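Local structure of EchA16_2 (Mycobacterium avium subsp. paratuberculosis, 3QYR) at residues 18-32 with 56-70. The protein probably catalyses the reversible hydration of 2-enoyl-CoA thioesters to 3-hydroxyacyl-CoA. Sequence-based numbering, arbitrary orientation.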
ATOM      1  N   VAL A  18       2.059  33.297  16.605  1.00 14.18           N
ATOM      2  CA  VAL A  18       2.208  33.064  15.162  1.00 13.23           C
ATOM      3  C   VAL A  18       3.560  33.614  14.710  1.00 13.07           C
ATOM      4  O   VAL A  18       3.833  34.811  14.855  1.00 13.07           O
ATOM      5  CB  VAL A  18       1.087  33.765  14.333  1.00 13.19           C
ATOM      6  CG1 VAL A  18       1.325  33.610  12.823  1.00 11.27           C
ATOM      7  CG2 VAL A  18      -0.269  33.248  14.741  1.00 12.13           C
ATOM      8  N   ARG A  19       4.413  32.733  14.190  1.00 12.93           N
ATOM      9  CA  ARG A  19       5.729  33.131  13.651  1.00 12.52           C
ATOM     10  C   ARG A  19       5.697  33.189  12.141  1.00 11.63           C
ATOM     11  O   ARG A  19       5.334  32.215  11.486  1.00 10.37           O
ATOM     12  CB  ARG A  19       6.811  32.157  14.091  1.00 12.51           C
ATOM     13  CG  ARG A  19       8.150  32.360  13.390  1.00 13.44           C
ATOM     14  CD  ARG A  19       9.284  31.665  14.098  1.00 13.13           C
ATOM     15  NE  ARG A  19       9.375  32.170  15.460  1.00 15.79           N
ATOM     16  CZ  ARG A  19      10.029  31.573  16.448  1.00 15.61           C
ATOM     17  NH1 ARG A  19      10.676  30.447  16.224  1.00 15.03           N
ATOM     18  NH2 ARG A  19      10.029  32.109  17.673  1.00 16.14           N
ATOM     19  N   THR A  20       6.097  34.331  11.590  1.00 11.79           N
ATOM     20  CA  THR A  20       6.092  34.524  10.132  1.00 11.50           C
ATOM     21  C   THR A  20       7.514  34.494   9.649  1.00 11.26           C
ATOM     22  O   THR A  20       8.335  35.242  10.162  1.00 11.94           O
ATOM     23  CB  THR A  20       5.450  35.885   9.700  1.00 11.34           C
ATOM     24  OG1 THR A  20       4.105  35.987  10.201  1.00 11.36           O
ATOM     25  CG2 THR A  20       5.468  36.029   8.200  1.00  9.31           C
ATOM     26  N   LEU A  21       7.787  33.636   8.672  1.00 10.94           N
ATOM     27  CA  LEU A  21       9.108  33.493   8.064  1.00 11.33           C
ATOM     28  C   LEU A  21       9.081  34.034   6.618  1.00 11.10           C
ATOM     29  O   LEU A  21       8.444  33.463   5.738  1.00 10.68           O
ATOM     30  CB  LEU A  21       9.559  32.018   8.063  1.00 10.64           C
ATOM     31  CG  LEU A  21       9.689  31.237   9.388  1.00 11.64           C
ATOM     32  CD1 LEU A  21       9.952  29.717   9.134  1.00  9.88           C
ATOM     33  CD2 LEU A  21      10.760  31.814  10.336  1.00  8.66           C
ATOM     34  N   THR A  22       9.806  35.117   6.373  1.00 11.60           N
ATOM     35  CA  THR A  22       9.778  35.778   5.067  1.00 11.39           C
ATOM     36  C   THR A  22      11.086  35.573   4.349  1.00 11.19           C
ATOM     37  O   THR A  22      12.104  36.108   4.794  1.00 10.64           O
ATOM     38  CB  THR A  22       9.509  37.285   5.200  1.00 11.42           C
ATOM     39  OG1 THR A  22       8.314  37.488   5.957  1.00 10.84           O
ATOM     40  CG2 THR A  22       9.314  37.901   3.839  1.00 11.36           C
ATOM     41  N   LEU A  23      11.053  34.798   3.252  1.00 11.40           N
ATOM     42  CA  LEU A  23      12.229  34.629   2.365  1.00 11.72           C
ATOM     43  C   LEU A  23      12.559  36.029   1.854  1.00 12.37           C
ATOM     44  O   LEU A  23      11.685  36.705   1.313  1.00 13.28           O
ATOM     45  CB  LEU A  23      11.938  33.664   1.188  1.00 11.40           C
ATOM     46  CG  LEU A  23      11.489  32.191   1.426  1.00 10.46           C
ATOM     47  CD1 LEU A  23      10.939  31.569   0.163  1.00  6.82           C
ATOM     48  CD2 LEU A  23      12.593  31.283   1.980  1.00  7.13           C
ATOM     49  N   ASN A  24      13.783  36.492   2.050  1.00 13.04           N
ATOM     50  CA  ASN A  24      14.084  37.918   1.879  1.00 13.59           C
ATOM     51  C   ASN A  24      15.355  38.198   1.067  1.00 14.38           C
ATOM     52  O   ASN A  24      16.328  38.774   1.562  1.00 13.80           O
ATOM     53  CB  ASN A  24      14.166  38.586   3.240  1.00 13.56           C
ATOM     54  CG  ASN A  24      14.128  40.097   3.156  1.00 13.77           C
ATOM     55  OD1 ASN A  24      13.278  40.670   2.474  1.00 15.04           O
ATOM     56  ND2 ASN A  24      15.045  40.756   3.860  1.00 11.25           N
ATOM     57  N   ARG A  25      15.315  37.755  -0.187  1.00 15.03           N
ATOM     58  CA  ARG A  25      16.229  38.212  -1.227  1.00 15.59           C
ATOM     59  C   ARG A  25      15.424  38.751  -2.419  1.00 15.95           C
ATOM     60  O   ARG A  25      15.489  38.204  -3.519  1.00 16.71           O
ATOM     61  CB  ARG A  25      17.074  37.050  -1.679  1.00 15.07           C
ATOM     62  CG  ARG A  25      18.002  36.560  -0.644  1.00 15.88           C
ATOM     63  CD  ARG A  25      18.785  35.384  -1.178  1.00 14.99           C
ATOM     64  NE  ARG A  25      19.850  35.780  -2.089  1.00 14.01           N
ATOM     65  CZ  ARG A  25      20.360  34.978  -3.025  1.00 14.62           C
ATOM     66  NH1 ARG A  25      19.869  33.747  -3.201  1.00 14.17           N
ATOM     67  NH2 ARG A  25      21.357  35.403  -3.805  1.00 11.79           N
ATOM     68  N   PRO A  26      14.623  39.802  -2.201  1.00 16.30           N
ATOM     69  CA  PRO A  26      13.703  40.257  -3.252  1.00 15.91           C
ATOM     70  C   PRO A  26      14.354  40.515  -4.594  1.00 15.67           C
ATOM     71  O   PRO A  26      13.809  40.141  -5.631  1.00 15.14           O
ATOM     72  CB  PRO A  26      13.124  41.555  -2.684  1.00 15.88           C
ATOM     73  CG  PRO A  26      13.962  41.908  -1.521  1.00 16.39           C
ATOM     74  CD  PRO A  26      14.503  40.624  -0.985  1.00 16.51           C
ATOM     75  N   GLN A  27      15.535  41.119  -4.571  1.00 16.15           N
ATOM     76  CA  GLN A  27      16.216  41.532  -5.806  1.00 16.38           C
ATOM     77  C   GLN A  27      16.784  40.343  -6.540  1.00 16.33           C
ATOM     78  O   GLN A  27      17.119  40.460  -7.703  1.00 16.93           O
ATOM     79  CB  GLN A  27      17.296  42.563  -5.481  1.00 16.56           C
ATOM     80  CG  GLN A  27      18.162  43.048  -6.633  1.00 16.04           C
ATOM     81  CD  GLN A  27      17.392  43.854  -7.715  1.00 13.77           C
ATOM     82  OE1 GLN A  27      17.400  45.087  -7.691  1.00 10.23           O
ATOM     83  NE2 GLN A  27      16.768  43.152  -8.674  1.00  9.24           N
ATOM     84  N   ALA A  28      16.907  39.209  -5.843  1.00 16.45           N
ATOM     85  CA  ALA A  28      17.224  37.924  -6.457  1.00 16.70           C
ATOM     86  C   ALA A  28      16.012  36.982  -6.502  1.00 16.29           C
ATOM     87  O   ALA A  28      16.177  35.780  -6.635  1.00 16.01           O
ATOM     88  CB  ALA A  28      18.378  37.247  -5.697  1.00 17.07           C
ATOM     89  N   ARG A  29      14.807  37.527  -6.365  1.00 16.18           N
ATOM     90  CA  ARG A  29      13.557  36.755  -6.476  1.00 15.71           C
ATOM     91  C   ARG A  29      13.459  35.635  -5.455  1.00 14.51           C
ATOM     92  O   ARG A  29      12.839  34.640  -5.699  1.00 13.30           O
ATOM     93  CB  ARG A  29      13.368  36.251  -7.902  1.00 16.11           C
ATOM     94  CG  ARG A  29      13.130  37.378  -8.863  1.00 20.12           C
ATOM     95  CD  ARG A  29      13.122  36.966 -10.364  1.00 25.96           C
ATOM     96  NE  ARG A  29      12.755  38.143 -11.181  1.00 30.54           N
ATOM     97  CZ  ARG A  29      12.971  38.296 -12.492  1.00 32.01           C
ATOM     98  NH1 ARG A  29      13.571  37.335 -13.209  1.00 30.44           N
ATOM     99  NH2 ARG A  29      12.580  39.441 -13.086  1.00 31.82           N
ATOM    100  N   ASN A  30      14.079  35.843  -4.297  1.00 14.36           N
ATOM    101  CA  ASN A  30      14.054  34.910  -3.180  1.00 13.90           C
ATOM    102  C   ASN A  30      14.550  33.502  -3.553  1.00 14.13           C
ATOM    103  O   ASN A  30      14.087  32.495  -2.992  1.00 13.26           O
ATOM    104  CB  ASN A  30      12.666  34.883  -2.546  1.00 13.57           C
ATOM    105  CG  ASN A  30      12.159  36.287  -2.202  1.00 14.91           C
ATOM    106  OD1 ASN A  30      12.943  37.187  -1.768  1.00 14.11           O
ATOM    107  ND2 ASN A  30      10.866  36.512  -2.454  1.00 12.42           N
ATOM    108  N   ALA A  31      15.493  33.457  -4.502  1.00 13.96           N
ATOM    109  CA  ALA A  31      16.186  32.227  -4.856  1.00 13.84           C
ATOM    110  C   ALA A  31      16.814  31.649  -3.596  1.00 13.34           C
ATOM    111  O   ALA A  31      17.281  32.372  -2.713  1.00 12.24           O
ATOM    112  CB  ALA A  31      17.257  32.480  -5.954  1.00 13.05           C
ATOM    113  N   LEU A  32      16.774  30.332  -3.524  1.00 13.76           N
ATOM    114  CA  LEU A  32      17.216  29.607  -2.350  1.00 13.99           C
ATOM    115  C   LEU A  32      18.695  29.219  -2.552  1.00 14.36           C
ATOM    116  O   LEU A  32      18.998  28.202  -3.159  1.00 13.79           O
ATOM    117  CB  LEU A  32      16.351  28.359  -2.164  1.00 13.87           C
ATOM    118  CG  LEU A  32      14.861  28.562  -1.924  1.00 14.36           C
ATOM    119  CD1 LEU A  32      14.136  27.228  -2.050  1.00 13.46           C
ATOM    120  CD2 LEU A  32      14.569  29.214  -0.573  1.00 10.41           C
ATOM    121  N   VAL A  56       2.889  28.602  12.087  1.00  9.83           N
ATOM    122  CA  VAL A  56       3.935  29.203  11.260  1.00  9.62           C
ATOM    123  C   VAL A  56       3.328  29.665   9.933  1.00  9.92           C
ATOM    124  O   VAL A  56       2.475  28.979   9.370  1.00  9.45           O
ATOM    125  CB  VAL A  56       5.090  28.207  10.970  1.00  9.83           C
ATOM    126  CG1 VAL A  56       6.039  28.779   9.907  1.00  8.32           C
ATOM    127  CG2 VAL A  56       5.850  27.866  12.251  1.00  8.46           C
ATOM    128  N   ILE A  57       3.744  30.835   9.452  1.00  9.66           N
ATOM    129  CA  ILE A  57       3.324  31.333   8.150  1.00  9.78           C
ATOM    130  C   ILE A  57       4.592  31.527   7.341  1.00 10.05           C
ATOM    131  O   ILE A  57       5.498  32.170   7.831  1.00 10.10           O
ATOM    132  CB  ILE A  57       2.611  32.720   8.235  1.00 10.11           C
ATOM    133  CG1 ILE A  57       1.235  32.605   8.895  1.00  9.69           C
ATOM    134  CG2 ILE A  57       2.486  33.361   6.839  1.00  8.26           C
ATOM    135  CD1 ILE A  57       0.531  33.959   9.136  1.00  6.57           C
ATOM    136  N   ILE A  58       4.665  31.003   6.114  1.00  9.97           N
ATOM    137  CA  ILE A  58       5.808  31.291   5.265  1.00  9.82           C
ATOM    138  C   ILE A  58       5.339  32.115   4.091  1.00 10.33           C
ATOM    139  O   ILE A  58       4.217  31.951   3.631  1.00 10.60           O
ATOM    140  CB  ILE A  58       6.605  30.027   4.817  1.00 10.15           C
ATOM    141  CG1 ILE A  58       5.902  29.227   3.715  1.00  9.76           C
ATOM    142  CG2 ILE A  58       6.970  29.149   6.046  1.00  8.47           C
ATOM    143  CD1 ILE A  58       6.775  27.999   3.223  1.00  6.45           C
ATOM    144  N   THR A  59       6.180  33.055   3.665  1.00 10.78           N
ATOM    145  CA  THR A  59       5.850  33.966   2.574  1.00 10.63           C
ATOM    146  C   THR A  59       7.155  34.497   2.028  1.00 10.72           C
ATOM    147  O   THR A  59       8.231  34.162   2.562  1.00 10.37           O
ATOM    148  CB  THR A  59       4.948  35.152   3.043  1.00 11.21           C
ATOM    149  OG1 THR A  59       4.410  35.836   1.898  1.00 11.66           O
ATOM    150  CG2 THR A  59       5.717  36.125   3.908  1.00  8.99           C
ATOM    151  N   GLY A  60       7.049  35.326   0.988  1.00 10.77           N
ATOM    152  CA  GLY A  60       8.220  35.934   0.347  1.00 11.46           C
ATOM    153  C   GLY A  60       8.165  37.446   0.219  1.00 12.09           C
ATOM    154  O   GLY A  60       7.083  38.060   0.231  1.00 11.81           O
ATOM    155  N   ALA A  61       9.347  38.041   0.066  1.00 12.48           N
ATOM    156  CA  ALA A  61       9.470  39.486  -0.136  1.00 12.68           C
ATOM    157  C   ALA A  61       9.081  39.783  -1.587  1.00 13.49           C
ATOM    158  O   ALA A  61       9.613  39.169  -2.524  1.00 12.96           O
ATOM    159  CB  ALA A  61      10.871  39.928   0.148  1.00 11.52           C
ATOM    160  N   ASP A  62       8.156  40.719  -1.779  1.00 14.36           N
ATOM    161  CA  ASP A  62       7.648  41.019  -3.124  1.00 15.35           C
ATOM    162  C   ASP A  62       8.803  41.286  -4.091  1.00 15.70           C
ATOM    163  O   ASP A  62       9.852  41.781  -3.665  1.00 15.81           O
ATOM    164  CB  ASP A  62       6.660  42.200  -3.083  1.00 15.67           C
ATOM    165  CG  ASP A  62       5.256  41.776  -2.611  1.00 17.80           C
ATOM    166  OD1 ASP A  62       5.006  40.555  -2.404  1.00 17.55           O
ATOM    167  OD2 ASP A  62       4.383  42.661  -2.450  1.00 20.87           O
ATOM    168  N   PRO A  63       8.617  40.963  -5.395  1.00 15.61           N
ATOM    169  CA  PRO A  63       7.382  40.467  -6.014  1.00 15.42           C
ATOM    170  C   PRO A  63       7.281  38.961  -6.268  1.00 14.91           C
ATOM    171  O   PRO A  63       6.261  38.517  -6.821  1.00 14.58           O
ATOM    172  CB  PRO A  63       7.349  41.233  -7.353  1.00 15.56           C
ATOM    173  CG  PRO A  63       8.781  41.308  -7.745  1.00 15.46           C
ATOM    174  CD  PRO A  63       9.572  41.426  -6.425  1.00 15.94           C
ATOM    175  N   VAL A  64       8.283  38.180  -5.868  1.00 14.47           N
ATOM    176  CA  VAL A  64       8.261  36.732  -6.095  1.00 14.02           C
ATOM    177  C   VAL A  64       8.110  36.081  -4.749  1.00 14.36           C
ATOM    178  O   VAL A  64       8.546  36.642  -3.747  1.00 15.46           O
ATOM    179  CB  VAL A  64       9.560  36.294  -6.797  1.00 15.07           C
ATOM    180  CG1 VAL A  64       9.761  34.774  -6.816  1.00 13.13           C
ATOM    181  CG2 VAL A  64       9.602  36.908  -8.264  1.00 14.55           C
ATOM    182  N   PHE A  65       7.423  34.942  -4.690  1.00 13.77           N
ATOM    183  CA  PHE A  65       7.419  34.132  -3.479  1.00 12.70           C
ATOM    184  C   PHE A  65       8.749  33.460  -3.374  1.00 12.60           C
ATOM    185  O   PHE A  65       9.458  33.658  -2.380  1.00 11.41           O
ATOM    186  CB  PHE A  65       6.339  33.041  -3.527  1.00 13.16           C
ATOM    187  CG  PHE A  65       6.458  32.001  -2.428  1.00 11.98           C
ATOM    188  CD1 PHE A  65       6.397  32.371  -1.082  1.00 11.36           C
ATOM    189  CD2 PHE A  65       6.588  30.652  -2.740  1.00 10.70           C
ATOM    190  CE1 PHE A  65       6.479  31.398  -0.066  1.00 10.73           C
ATOM    191  CE2 PHE A  65       6.673  29.689  -1.739  1.00 10.76           C
ATOM    192  CZ  PHE A  65       6.634  30.056  -0.401  1.00 10.35           C
ATOM    193  N   CYS A  66       9.061  32.649  -4.398  1.00 12.27           N
ATOM    194  CA  CYS A  66      10.335  31.974  -4.475  1.00 12.51           C
ATOM    195  C   CYS A  66      10.643  31.437  -5.874  1.00 13.61           C
ATOM    196  O   CYS A  66       9.955  30.512  -6.347  1.00 13.90           O
ATOM    197  CB  CYS A  66      10.363  30.816  -3.477  1.00 12.36           C
ATOM    198  SG  CYS A  66      11.929  29.919  -3.533  1.00 10.16           S
ATOM    199  N   ALA A  67      11.702  31.959  -6.507  1.00 13.91           N
ATOM    200  CA  ALA A  67      12.099  31.548  -7.883  1.00 14.77           C
ATOM    201  C   ALA A  67      12.745  30.132  -8.022  1.00 15.39           C
ATOM    202  O   ALA A  67      13.122  29.726  -9.104  1.00 15.08           O
ATOM    203  CB  ALA A  67      13.037  32.635  -8.534  1.00 13.96           C
ATOM    204  N   GLY A  68      12.878  29.386  -6.944  1.00 16.75           N
ATOM    205  CA  GLY A  68      13.612  28.121  -7.005  1.00 18.36           C
ATOM    206  C   GLY A  68      15.017  28.260  -6.447  1.00 19.96           C
ATOM    207  O   GLY A  68      15.352  29.292  -5.861  1.00 20.05           O
ATOM    208  N   LEU A  69      15.828  27.219  -6.627  1.00 22.21           N
ATOM    209  CA  LEU A  69      17.185  27.180  -6.083  1.00 24.58           C
ATOM    210  C   LEU A  69      18.089  28.155  -6.807  1.00 27.07           C
ATOM    211  O   LEU A  69      17.869  28.449  -7.985  1.00 26.67           O
ATOM    212  CB  LEU A  69      17.787  25.794  -6.259  1.00 25.14           C
ATOM    213  CG  LEU A  69      17.262  24.555  -5.526  1.00 25.39           C
ATOM    214  CD1 LEU A  69      18.019  23.363  -6.109  1.00 25.69           C
ATOM    215  CD2 LEU A  69      17.467  24.619  -4.054  1.00 25.12           C
ATOM    216  N   ASP A  70      19.114  28.652  -6.113  1.00 30.33           N
ATOM    217  CA  ASP A  70      20.077  29.548  -6.751  1.00 33.01           C
ATOM    218  C   ASP A  70      20.896  28.689  -7.722  1.00 35.52           C
ATOM    219  O   ASP A  70      21.715  27.854  -7.305  1.00 35.80           O
ATOM    220  CB  ASP A  70      20.960  30.258  -5.726  1.00 33.48           C
ATOM    221  CG  ASP A  70      21.587  31.551  -6.271  1.00 34.65           C
ATOM    222  OD1 ASP A  70      22.101  31.551  -7.407  1.00 37.32           O
ATOM    223  OD2 ASP A  70      21.563  32.573  -5.558  1.00 34.42           O
TER
HETATM  224  O   HOH W   1      10.883  38.861  -4.775  1.00  8.85           O
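Asn30 ND2 donates to two backbone carbonyls of the facing loop, Ala61 O at 2.9 Å, near the amide plane, and Phe65 O at 3.2 Å, where the amide nitrogen stands above the carbonyl plane. A chi1 of -52° sets CG beside the backbone N; OD1 accepts from Arg25 N of its own loop while ND2 crosses to the other. A water 2.6 Å from Ala61 O accepts from Val64 N. Further out, Arg25 bends about its CG-CD bond (chi3 77°), which sets NH1 3.1 Å from Asp70 OD2; guanidinium and carboxylate are nearly coplanar, the oxygen is met on its anti side, and NH2 adds a weak bond. NH1 also reaches Ala31 O, while Glu73 N holds Asp70 OD1. The Leu32 isobutyl group sits against Cys66 SG, 3.6 Å from CG, and Leu23 CD1 lies 3.8 Å from Cys66 CB. Upstream, strands 18-23 and 55-60 run parallel, with bonds such as Ile57 N to Arg19 O (2.9 Å) and Leu21 N to Ile57 O. Thr22 OG1 lies beside the methyl of Thr59; Leu21, Leu23 and Val56 face helix 34-49, which completes this beta-alpha-beta unit of the crotonase fold. Backbone pairing continues past the strands, through Ala67 N to Arg29 O, Leu32 N to Gly68 O and Asp70 N to Leu32 O; in the loops the Asn30 amide and the Arg25-Asp70 salt bridge add side-chain links to it.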